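Local coordinates for protein structure-specific endonuclease subunit SLX1 (Candida glabrata, PDB 4XLG) that probably acts as the catalytic subunit of the SLX1-SLX4 structure-specific endonuclease, nicking branched DNA close to its junctions during repair and recombination, at residues Q17-R22 with M180-K185; G12-Q17 with R38-S43. The protein carries 1 engineered substitution. All coordinates share one frame; numbering follows the deposited sequence.

Contact 1 of 2, residues Q17-R22 with M180-K185; sequences QSISKR and MDVNEK
Ile19 lays its delta-methyl end along Val182, with CD1 3.6 Å from CG1 of the valine and CG1 of Ile19 also within touching distance of that methyl. The pairing docks the turn that follows strand 12-18 of the GIY-YIG nuclease domain against the long helix 176-213, and it illustrates how one aliphatic side chain can carry a loop-to-helix junction without any hydrogen bond across it. The two side chains run past each other in opposite directions. CG1 of Ile19 stands beside its backbone N (chi1 -66°) and the chain is extended beyond it, which carries CD1 onward past Val182 to the helix backbone, 3.8 Å from Asn183 N. CB of Asn183 meets the same methyl at 4.0 Å. Ile171 and Leu168 also pack on Val182, so the junction is buried and largely apolar; Ile19 in addition touches Glu61 of strand 60-67.

The turn presenting Ile19 is braced from within. Ser18 OG accepts the backbone N-H of Lys21 in an ST motif and also bonds to Thr57 O. NH1 of Arg22 folds back to Ile19 O at 3.2 Å, approaching at a tilt of 30° from the carbonyl plane, while Asn173 ND2 grips the same oxygen. Gln17 closes the turn at its base: NE2 lies above one face of the Arg22 guanidinium and donates to a lone pair of Arg22 O, 2.9 Å away, with an N-H...O angle of 164°.

Contact 2 of 2, residues G12-Q17 with R38-S43; sequences GCYLLQ and RQHNGS
His40 carries helix 33-41 onto strand 12-18, its ring meeting Tyr14 at the rim and Leu16 over a face. The strand supplies the first half of the GIY-YIG signature, here Gly-Cys-Tyr at residues 12-14, so the contact joins the motif itself to a neighbouring helix. Along the helix, Arg38 contributes its carbonyl oxygen to a weak closing bond from Gly42 N, and Gln39 turns its NE2 to Leu44 O in the following loop.

His40 supplies the helical side of the contact. Its NE2 is hydrogen-bonded to Tyr14 OH at 2.6 Å, and the two rings meet rim to rim, with centroids 5.6 Å apart and planes at 64°. Tyr14 CG sits between its backbone N and carbonyl carbon (chi1 54°), and the ring leans along the strand in the direction of Leu16, bringing the hydroxyl to the imidazole edge. Leu16 lies over one face of the imidazole: CD1 stands 4.0 Å from the ring centroid, 28° off the normal, a CH-pi contact whose closest approach is to CD2, at 3.6 Å. Tyr26, the tyrosine of the YIG half, packs edge-to-face with His40.

Asn41 then ties the helix end to the sheet by a bond between OD1 and Trp60 N, and Gly42 is the first residue to leave helical geometry.

Chemically, the tyrosine hydroxyl has two nitrogen partners. Arg36 NH2 can only donate, so the hydroxyl oxygen accepts there while it shares its second bond with His40 NE2. That bond at the edge and the Leu16 methyl on one face should together limit how the imidazole turns.

From the N terminus, strand 12-18 serves both contacts in turn, Gln17 being common to their segments. Contact 2 closes the shorter loop, in which the chain forms strand 25-30 and helix 33-41 before it comes back to strand 12-18. Contact 1 closes a far longer one, spanning the rest of the sheet before helix 176-213 reaches the turn beyond strand 12-18. Because the segments alternate along the sequence, the two loops cross rather than nest. Their centres lie about 11 Å apart, and the helical partners touch, with Asn41 ND2 packing 3.4 Å from Asn183 ND2. Together they tie one strand and its turn to a helix close in sequence, 33-41, and to one far along it, 176-213.

Contact 1 of 2, residues Q17-R22 with M180-K185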
ATOM      1  N   GLN B  17      -2.952  -1.467 -21.122  1.00 19.02           N
ATOM      2  CA  GLN B  17      -3.025  -2.324 -22.287  1.00 18.37           C
ATOM      3  C   GLN B  17      -3.345  -1.434 -23.471  1.00 19.11           C
ATOM      4  O   GLN B  17      -4.316  -0.703 -23.439  1.00 20.13           O
ATOM      5  CB  GLN B  17      -4.119  -3.375 -22.095  1.00 18.77           C
ATOM      6  CG  GLN B  17      -4.220  -4.351 -23.343  1.00 20.40           C
ATOM      7  CD  GLN B  17      -5.296  -5.435 -23.131  1.00 24.48           C
ATOM      8  OE1 GLN B  17      -6.104  -5.362 -22.188  1.00 24.92           O
ATOM      9  NE2 GLN B  17      -5.305  -6.413 -24.008  1.00 25.00           N
ATOM     10  N   SER B  18      -2.529  -1.491 -24.520  1.00 19.23           N
ATOM     11  CA  SER B  18      -2.814  -0.645 -25.691  1.00 19.93           C
ATOM     12  C   SER B  18      -4.207  -0.956 -26.255  1.00 22.15           C
ATOM     13  O   SER B  18      -4.615  -2.148 -26.396  1.00 19.92           O
ATOM     14  CB  SER B  18      -1.719  -0.866 -26.761  1.00 20.38           C
ATOM     15  OG  SER B  18      -2.103  -0.206 -27.979  1.00 21.22           O
ATOM     16  N   ILE B  19      -4.959   0.085 -26.619  1.00 19.11           N
ATOM     17  CA  ILE B  19      -6.291  -0.220 -27.174  1.00 19.49           C
ATOM     18  C   ILE B  19      -6.217  -0.862 -28.546  1.00 21.45           C
ATOM     19  O   ILE B  19      -6.895  -1.852 -28.816  1.00 21.01           O
ATOM     20  CB  ILE B  19      -7.156   1.093 -27.178  1.00 19.22           C
ATOM     21  CG1 ILE B  19      -7.373   1.459 -25.698  1.00 18.97           C
ATOM     22  CG2 ILE B  19      -8.519   0.897 -27.899  1.00 19.84           C
ATOM     23  CD1 ILE B  19      -7.792   2.992 -25.527  1.00 20.37           C
ATOM     24  N   SER B  20      -5.368  -0.344 -29.401  1.00 20.75           N
ATOM     25  CA  SER B  20      -5.236  -0.909 -30.755  0.76 21.79           C
ATOM     26  C   SER B  20      -4.302  -2.130 -30.759  1.00 24.51           C
ATOM     27  O   SER B  20      -4.552  -3.085 -31.503  1.00 23.99           O
ATOM     28  CB  SER B  20      -4.715   0.190 -31.719  0.76 22.14           C
ATOM     29  OG  SER B  20      -4.618  -0.279 -33.059  0.76 23.25           O
ATOM     30  N   LYS B  21      -3.192  -2.072 -30.018  1.00 24.18           N
ATOM     31  CA  LYS B  21      -2.163  -3.157 -30.112  1.00 23.60           C
ATOM     32  C   LYS B  21      -2.356  -3.996 -28.857  1.00 25.48           C
ATOM     33  O   LYS B  21      -1.726  -3.780 -27.841  1.00 26.43           O
ATOM     34  CB  LYS B  21      -0.734  -2.560 -30.184  1.00 23.83           C
ATOM     35  CG  LYS B  21      -0.586  -1.872 -31.538  1.00 28.32           C
ATOM     36  CD  LYS B  21       0.816  -1.298 -31.865  1.00 32.27           C
ATOM     37  CE  LYS B  21       1.720  -2.314 -32.351  1.00 40.55           C
ATOM     38  NZ  LYS B  21       2.897  -1.679 -33.062  1.00 38.22           N
ATOM     39  N   ARG B  22      -3.258  -4.967 -28.941  1.00 26.72           N
ATOM     40  CA  ARG B  22      -3.783  -5.483 -27.690  1.00 25.92           C
ATOM     41  C   ARG B  22      -2.823  -6.432 -26.958  1.00 28.83           C
ATOM     42  O   ARG B  22      -3.118  -6.792 -25.823  1.00 29.68           O
ATOM     43  CB  ARG B  22      -5.084  -6.178 -27.956  1.00 30.18           C
ATOM     44  CG  ARG B  22      -6.020  -5.086 -28.532  1.00 30.44           C
ATOM     45  CD  ARG B  22      -7.371  -5.510 -28.373  1.00 34.42           C
ATOM     46  NE  ARG B  22      -7.777  -5.731 -26.989  1.00 31.47           N
ATOM     47  CZ  ARG B  22      -7.789  -4.821 -26.012  1.00 36.73           C
ATOM     48  NH1 ARG B  22      -7.281  -3.626 -26.188  1.00 31.23           N
ATOM     49  NH2 ARG B  22      -8.298  -5.142 -24.824  1.00 28.27           N
ATOM     50  N   MET B 180     -11.152   5.989 -29.702  1.00 22.39           N
ATOM     51  CA  MET B 180     -11.312   7.249 -28.925  0.54 21.99           C
ATOM     52  C   MET B 180     -12.335   7.091 -27.832  1.00 23.28           C
ATOM     53  O   MET B 180     -12.178   7.618 -26.738  1.00 24.00           O
ATOM     54  CB  MET B 180     -11.764   8.409 -29.813  0.54 22.63           C
ATOM     55  CG  MET B 180     -10.799   8.734 -30.936  0.54 28.07           C
ATOM     56  SD  MET B 180     -11.033  10.330 -31.751  0.54 51.23           S
ATOM     57  CE  MET B 180     -11.989  11.240 -30.507  0.54 31.11           C
ATOM     58  N   ASP B 181     -13.428   6.410 -28.167  1.00 21.41           N
ATOM     59  CA  ASP B 181     -14.535   6.197 -27.196  1.00 24.81           C
ATOM     60  C   ASP B 181     -13.991   5.379 -25.991  1.00 23.27           C
ATOM     61  O   ASP B 181     -14.290   5.666 -24.833  1.00 24.81           O
ATOM     62  CB  ASP B 181     -15.672   5.451 -27.862  1.00 27.63           C
ATOM     63  CG  ASP B 181     -16.826   5.098 -26.893  1.00 40.70           C
ATOM     64  OD1 ASP B 181     -17.449   6.034 -26.370  1.00 41.13           O
ATOM     65  OD2 ASP B 181     -17.119   3.886 -26.675  1.00 51.11           O
ATOM     66  N   VAL B 182     -13.219   4.332 -26.289  1.00 21.40           N
ATOM     67  CA  VAL B 182     -12.621   3.537 -25.200  1.00 19.91           C
ATOM     68  C   VAL B 182     -11.709   4.400 -24.314  1.00 23.32           C
ATOM     69  O   VAL B 182     -11.818   4.391 -23.068  1.00 20.79           O
ATOM     70  CB  VAL B 182     -11.835   2.285 -25.769  1.00 20.72           C
ATOM     71  CG1 VAL B 182     -11.009   1.597 -24.608  1.00 23.18           C
ATOM     72  CG2 VAL B 182     -12.816   1.330 -26.453  1.00 23.06           C
ATOM     73  N   ASN B 183     -10.866   5.212 -24.944  1.00 18.74           N
ATOM     74  CA  ASN B 183      -9.926   6.064 -24.227  1.00 19.30           C
ATOM     75  C   ASN B 183     -10.726   7.059 -23.337  1.00 21.73           C
ATOM     76  O   ASN B 183     -10.408   7.218 -22.137  1.00 22.40           O
ATOM     77  CB  ASN B 183      -9.045   6.775 -25.237  1.00 21.71           C
ATOM     78  CG  ASN B 183      -8.140   7.839 -24.653  1.00 22.36           C
ATOM     79  OD1 ASN B 183      -7.887   8.806 -25.348  1.00 25.28           O
ATOM     80  ND2 ASN B 183      -7.620   7.685 -23.430  1.00 21.58           N
ATOM     81  N   GLU B 184     -11.755   7.685 -23.917  1.00 20.95           N
ATOM     82  CA  GLU B 184     -12.496   8.694 -23.122  1.00 20.62           C
ATOM     83  C   GLU B 184     -13.229   8.051 -21.952  1.00 24.27           C
ATOM     84  O   GLU B 184     -13.262   8.623 -20.841  1.00 22.46           O
ATOM     85  CB  GLU B 184     -13.502   9.447 -24.013  1.00 24.39           C
ATOM     86  CG  GLU B 184     -12.721  10.337 -24.954  1.00 30.68           C
ATOM     87  N   LYS B 185     -13.844   6.888 -22.183  1.00 21.51           N
ATOM     88  CA  LYS B 185     -14.588   6.231 -21.099  0.51 22.39           C
ATOM     89  C   LYS B 185     -13.642   5.740 -20.021  1.00 21.42           C
ATOM     90  O   LYS B 185     -13.928   5.888 -18.817  1.00 20.73           O
ATOM     91  CB  LYS B 185     -15.436   5.060 -21.614  0.51 23.59           C
ATOM     92  CG  LYS B 185     -16.753   5.520 -22.302  0.51 26.70           C
ATOM     93  CD  LYS B 185     -17.511   4.325 -22.876  0.51 31.44           C
ATOM     94  CE  LYS B 185     -18.925   4.709 -23.326  0.51 36.00           C
ATOM     95  NZ  LYS B 185     -18.927   5.981 -24.094  0.51 40.50           N
TER

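Contact 2 of 2, residues G12-Q17 with R38-S43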
ATOM      1  N   GLY B  12      -0.229   4.296  -6.677  1.00 20.20           N
ATOM      2  CA  GLY B  12      -0.725   3.054  -7.244  1.00 18.94           C
ATOM      3  C   GLY B  12       0.241   2.553  -8.310  1.00 22.02           C
ATOM      4  O   GLY B  12       0.977   3.328  -8.930  1.00 24.34           O
ATOM      5  N   CYS B  13       0.227   1.237  -8.488  1.00 19.72           N
ATOM      6  CA  CYS B  13       0.958   0.570  -9.580  0.74 21.12           C
ATOM      7  C   CYS B  13      -0.069   0.109 -10.601  1.00 20.60           C
ATOM      8  O   CYS B  13      -0.933  -0.693 -10.267  1.00 22.09           O
ATOM      9  CB  CYS B  13       1.711  -0.670  -9.098  0.74 22.82           C
ATOM     10  SG  CYS B  13       3.135  -0.348  -8.072  0.74 23.07           S
ATOM     11  N   TYR B  14       0.069   0.580 -11.839  1.00 20.51           N
ATOM     12  CA  TYR B  14      -0.964   0.385 -12.861  1.00 19.60           C
ATOM     13  C   TYR B  14      -0.487  -0.489 -13.977  1.00 18.74           C
ATOM     14  O   TYR B  14       0.711  -0.606 -14.272  1.00 20.40           O
ATOM     15  CB  TYR B  14      -1.440   1.736 -13.450  1.00 18.53           C
ATOM     16  CG  TYR B  14      -0.278   2.610 -14.003  1.00 20.55           C
ATOM     17  CD1 TYR B  14       0.159   2.483 -15.337  1.00 19.68           C
ATOM     18  CD2 TYR B  14       0.390   3.545 -13.153  1.00 17.45           C
ATOM     19  CE1 TYR B  14       1.202   3.275 -15.833  1.00 19.78           C
ATOM     20  CE2 TYR B  14       1.419   4.376 -13.651  1.00 20.09           C
ATOM     21  CZ  TYR B  14       1.811   4.200 -15.019  1.00 17.82           C
ATOM     22  OH  TYR B  14       2.827   4.963 -15.492  1.00 20.85           O
ATOM     23  N   LEU B  15      -1.484  -1.134 -14.602  1.00 18.68           N
ATOM     24  CA  LEU B  15      -1.229  -1.916 -15.820  1.00 20.42           C
ATOM     25  C   LEU B  15      -1.998  -1.269 -16.982  1.00 20.00           C
ATOM     26  O   LEU B  15      -3.219  -1.035 -16.866  1.00 19.36           O
ATOM     27  CB  LEU B  15      -1.701  -3.364 -15.613  1.00 20.56           C
ATOM     28  CG  LEU B  15      -1.630  -4.266 -16.865  1.00 22.31           C
ATOM     29  CD1 LEU B  15      -0.163  -4.455 -17.333  1.00 24.54           C
ATOM     30  CD2 LEU B  15      -2.335  -5.622 -16.589  1.00 21.98           C
ATOM     31  N   LEU B  16      -1.273  -0.941 -18.049  1.00 20.32           N
ATOM     32  CA  LEU B  16      -1.894  -0.384 -19.265  1.00 20.74           C
ATOM     33  C   LEU B  16      -1.911  -1.481 -20.302  1.00 19.35           C
ATOM     34  O   LEU B  16      -1.009  -2.297 -20.356  1.00 20.79           O
ATOM     35  CB  LEU B  16      -1.092   0.792 -19.847  1.00 18.60           C
ATOM     36  CG  LEU B  16      -0.706   1.920 -18.878  1.00 17.57           C
ATOM     37  CD1 LEU B  16       0.088   3.012 -19.737  1.00 21.64           C
ATOM     38  CD2 LEU B  16      -2.006   2.480 -18.192  1.00 17.56           C
ATOM     39  N   GLN B  17      -2.952  -1.467 -21.122  1.00 19.02           N
ATOM     40  CA  GLN B  17      -3.025  -2.324 -22.287  1.00 18.37           C
ATOM     41  C   GLN B  17      -3.345  -1.434 -23.471  1.00 19.11           C
ATOM     42  O   GLN B  17      -4.316  -0.703 -23.439  1.00 20.13           O
ATOM     43  CB  GLN B  17      -4.119  -3.375 -22.095  1.00 18.77           C
ATOM     44  CG  GLN B  17      -4.220  -4.351 -23.343  1.00 20.40           C
ATOM     45  CD  GLN B  17      -5.296  -5.435 -23.131  1.00 24.48           C
ATOM     46  OE1 GLN B  17      -6.104  -5.362 -22.188  1.00 24.92           O
ATOM     47  NE2 GLN B  17      -5.305  -6.413 -24.008  1.00 25.00           N
ATOM     48  N   ARG B  38      -2.747  10.728 -19.005  1.00 19.66           N
ATOM     49  CA  ARG B  38      -2.614  11.748 -20.061  1.00 20.19           C
ATOM     50  C   ARG B  38      -1.202  11.857 -20.628  1.00 20.73           C
ATOM     51  O   ARG B  38      -1.044  12.130 -21.821  1.00 22.92           O
ATOM     52  CB  ARG B  38      -2.987  13.207 -19.589  1.00 25.70           C
ATOM     53  CG  ARG B  38      -4.424  13.441 -19.202  1.00 35.63           C
ATOM     54  CD  ARG B  38      -4.710  15.021 -19.164  1.00 31.42           C
ATOM     55  NE  ARG B  38      -3.812  15.715 -18.227  1.00 39.91           N
ATOM     56  CZ  ARG B  38      -4.079  15.788 -16.925  1.00 37.97           C
ATOM     57  NH1 ARG B  38      -5.202  15.232 -16.464  1.00 33.71           N
ATOM     58  NH2 ARG B  38      -3.251  16.402 -16.098  1.00 33.00           N
ATOM     59  N   GLN B  39      -0.203  11.750 -19.751  1.00 20.14           N
ATOM     60  CA  GLN B  39       1.215  11.829 -20.198  1.00 20.09           C
ATOM     61  C   GLN B  39       1.524  10.626 -21.115  1.00 20.73           C
ATOM     62  O   GLN B  39       2.182  10.768 -22.148  1.00 23.41           O
ATOM     63  CB  GLN B  39       2.153  11.829 -19.012  1.00 23.19           C
ATOM     64  CG  GLN B  39       2.134  13.214 -18.277  1.00 23.56           C
ATOM     65  CD  GLN B  39       3.000  13.150 -17.034  1.00 27.69           C
ATOM     66  OE1 GLN B  39       2.790  12.305 -16.160  1.00 25.69           O
ATOM     67  NE2 GLN B  39       4.035  13.964 -17.004  1.00 29.43           N
ATOM     68  N   HIS B  40       1.053   9.456 -20.730  1.00 19.58           N
ATOM     69  CA  HIS B  40       1.301   8.276 -21.601  1.00 23.91           C
ATOM     70  C   HIS B  40       0.587   8.403 -22.945  1.00 23.41           C
ATOM     71  O   HIS B  40       1.096   7.932 -23.997  1.00 22.77           O
ATOM     72  CB  HIS B  40       0.841   6.949 -20.924  1.00 19.61           C
ATOM     73  CG  HIS B  40       1.757   6.474 -19.837  1.00 20.52           C
ATOM     74  ND1 HIS B  40       3.104   6.235 -20.044  1.00 23.06           N
ATOM     75  CD2 HIS B  40       1.503   6.104 -18.563  1.00 21.25           C
ATOM     76  CE1 HIS B  40       3.645   5.792 -18.925  1.00 27.86           C
ATOM     77  NE2 HIS B  40       2.687   5.659 -18.025  1.00 22.76           N
ATOM     78  N   ASN B  41      -0.606   8.995 -22.954  1.00 19.30           N
ATOM     79  CA  ASN B  41      -1.403   9.066 -24.170  1.00 20.17           C
ATOM     80  C   ASN B  41      -1.174  10.271 -25.026  1.00 24.35           C
ATOM     81  O   ASN B  41      -1.516  10.316 -26.188  1.00 25.16           O
ATOM     82  CB  ASN B  41      -2.884   8.973 -23.806  1.00 19.66           C
ATOM     83  CG  ASN B  41      -3.251   7.525 -23.454  1.00 21.12           C
ATOM     84  OD1 ASN B  41      -2.523   6.610 -23.871  1.00 23.03           O
ATOM     85  ND2 ASN B  41      -4.330   7.324 -22.700  1.00 21.42           N
ATOM     86  N   GLY B  42      -0.541  11.262 -24.465  1.00 27.15           N
ATOM     87  CA  GLY B  42      -0.313  12.474 -25.225  1.00 31.21           C
ATOM     88  C   GLY B  42       1.179  12.590 -25.258  1.00 34.54           C
ATOM     89  O   GLY B  42       1.841  11.806 -25.905  1.00 34.12           O
ATOM     90  N   SER B  43       1.717  13.518 -24.507  1.00 35.64           N
ATOM     91  CA  SER B  43       3.177  13.485 -24.265  1.00 44.21           C
ATOM     92  C   SER B  43       3.527  13.856 -22.814  1.00 40.64           C
ATOM     93  O   SER B  43       2.686  14.378 -22.065  1.00 36.13           O
ATOM     94  CB  SER B  43       3.894  14.429 -25.226  1.00 47.29           C
ATOM     95  OG  SER B  43       3.433  15.742 -24.973  1.00 48.37           O
TER